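Local atomic coordinates of denovo NTF2 (Synthetic construct, PDB entry 6W40), a protein that is a computationally designed protein with an NTF2-like fold and a pocket, probably intended to hold small molecules. Residues Ile106-Gly110 with Lys111-Val115. Numbering follows the deposited sequence.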
loop_
_atom_site.group_PDB
_atom_site.type_symbol
_atom_site.label_atom_id
_atom_site.label_comp_id
_atom_site.label_asym_id
_atom_site.label_seq_id
_atom_site.Cartn_x
_atom_site.Cartn_y
_atom_site.Cartn_z
ATOM N N ILE A 106 -10.046 -9.168 3.730
ATOM C CA ILE A 106 -11.419 -8.681 3.771
ATOM C C ILE A 106 -11.527 -7.687 4.917
ATOM O O ILE A 106 -11.205 -8.015 6.066
ATOM C CB ILE A 106 -12.424 -9.831 3.938
ATOM C CG1 ILE A 106 -12.294 -10.819 2.777
ATOM C CG2 ILE A 106 -13.841 -9.290 4.029
ATOM C CD1 ILE A 106 -13.259 -11.981 2.854
ATOM N N VAL A 107 -11.979 -6.476 4.609
ATOM C CA VAL A 107 -12.086 -5.398 5.584
ATOM C C VAL A 107 -13.562 -5.159 5.870
ATOM O O VAL A 107 -14.346 -4.890 4.951
ATOM C CB VAL A 107 -11.401 -4.116 5.086
ATOM C CG1 VAL A 107 -11.592 -2.989 6.087
ATOM C CG2 VAL A 107 -9.923 -4.374 4.841
ATOM N N VAL A 108 -13.939 -5.265 7.142
ATOM C CA VAL A 108 -15.312 -5.052 7.586
ATOM C C VAL A 108 -15.288 -4.051 8.731
ATOM O O VAL A 108 -14.647 -4.300 9.761
ATOM C CB VAL A 108 -15.992 -6.359 8.029
ATOM C CG1 VAL A 108 -17.373 -6.068 8.596
ATOM C CG2 VAL A 108 -16.085 -7.332 6.867
ATOM N N ASP A 109 -15.982 -2.926 8.551
ATOM C CA ASP A 109 -16.106 -1.887 9.576
ATOM C C ASP A 109 -14.732 -1.405 10.048
ATOM O O ASP A 109 -14.464 -1.275 11.244
ATOM C CB ASP A 109 -16.962 -2.376 10.748
ATOM C CG ASP A 109 -17.371 -1.254 11.685
ATOM O OD1 ASP A 109 -16.848 -1.201 12.818
ATOM O OD2 ASP A 109 -18.201 -0.412 11.281
ATOM N N GLY A 110 -13.851 -1.144 9.083
ATOM C CA GLY A 110 -12.529 -0.630 9.370
ATOM C C GLY A 110 -11.558 -1.611 9.987
ATOM O O GLY A 110 -10.425 -1.222 10.287
ATOM N N LYS A 111 -11.955 -2.862 10.188
ATOM C CA LYS A 111 -11.087 -3.872 10.767
ATOM C C LYS A 111 -10.938 -5.041 9.804
ATOM O O LYS A 111 -11.846 -5.344 9.023
ATOM C CB LYS A 111 -11.629 -4.364 12.115
ATOM C CG LYS A 111 -11.493 -3.348 13.240
ATOM C CD LYS A 111 -10.051 -3.242 13.710
ATOM C CE LYS A 111 -9.847 -2.053 14.631
ATOM N NZ LYS A 111 -9.928 -0.761 13.892
ATOM N N ILE A 112 -9.777 -5.687 9.861
ATOM C CA ILE A 112 -9.514 -6.849 9.018
ATOM C C ILE A 112 -10.308 -8.025 9.579
ATOM O O ILE A 112 -10.030 -8.505 10.681
ATOM C CB ILE A 112 -8.018 -7.170 8.946
ATOM C CG1 ILE A 112 -7.238 -5.973 8.398
ATOM C CG2 ILE A 112 -7.785 -8.392 8.080
ATOM C CD1 ILE A 112 -5.742 -6.198 8.333
ATOM N N LYS A 113 -11.303 -8.486 8.821
ATOM C CA LYS A 113 -12.168 -9.577 9.254
ATOM C C LYS A 113 -11.689 -10.938 8.770
ATOM O O LYS A 113 -11.946 -11.948 9.436
ATOM C CB LYS A 113 -13.603 -9.334 8.772
ATOM C CG LYS A 113 -14.602 -10.414 9.180
ATOM C CD LYS A 113 -14.657 -10.590 10.692
ATOM C CE LYS A 113 -15.499 -11.799 11.079
ATOM N NZ LYS A 113 -14.904 -13.075 10.593
ATOM N N LYS A 114 -10.994 -10.998 7.635
ATOM C CA LYS A 114 -10.530 -12.275 7.111
ATOM C C LYS A 114 -9.243 -12.076 6.322
ATOM O O LYS A 114 -9.117 -11.120 5.554
ATOM C CB LYS A 114 -11.596 -12.931 6.228
ATOM C CG LYS A 114 -11.242 -14.331 5.763
ATOM C CD LYS A 114 -12.366 -14.934 4.942
ATOM C CE LYS A 114 -12.048 -16.362 4.551
ATOM N NZ LYS A 114 -13.140 -16.973 3.746
ATOM N N VAL A 115 -8.293 -12.988 6.525
ATOM C CA VAL A 115 -7.047 -13.027 5.769
ATOM C C VAL A 115 -6.887 -14.426 5.196
ATOM O O VAL A 115 -7.052 -15.418 5.914
ATOM C CB VAL A 115 -5.826 -12.669 6.639
ATOM C CG1 VAL A 115 -4.545 -12.763 5.818
ATOM C CG2 VAL A 115 -5.978 -11.284 7.233
#
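Ile106 and Lys114 pair partway along this hairpin, where its register shifts. The amide N of Ile106 gives a nearly straight bond to Lys114 O (2.8 Å, 173° at the hydrogen), arriving in the carbonyl plane. Ile106 O takes two donors: Lys113 N at 2.8 Å, and, more weakly, Lys114 N at 3.4 Å. Two residues facing one define a classic beta bulge, with the extra residue, Lys113, in a helix-like backbone conformation (psi -28°). Nearer the turn, Val108 and Lys111 form a hydrogen-bonded pair. Val108 N reaches Lys111 O at 2.8 Å, almost in line with the carbonyl, whereas Lys111 N meets Val108 O at 3.1 Å from well above the carbonyl plane. Between them Val107 and Ile112 are a non-hydrogen-bonded pair; their backbones bond outward, Val107 with Asp80 and Ile112 with Met30 and Asp32, while Lys113 and Val115 bond to Lys36 of strand 35-41.

That turn, Val108 to Lys111, is type I', and it joins strands 100-108 and 111-119 of the curved sheet of the NTF2-like fold. Its two central residues need positive phi, which glycine accepts readily at Gly110; Asp109, at phi 55°, is a residue that tolerates the left-handed region better than most.

Beta-branched residues suit the extended strands, and the sheet sorts them by face. Val107 and Ile112, buried on one face, pack against helix 2-18. On the other, Ile106 CD1 lies alongside the extended aliphatic chain of Lys114, 3.7 Å from its CD. The bulge also swings Lys113 beside Val108, whose CG2 touches Lys113 CB at 3.7 Å. Bends at chi2 and chi4 then take the lysine's end away from the hairpin, where NZ is hydrogen-bonded to the backbone oxygen of Asp34.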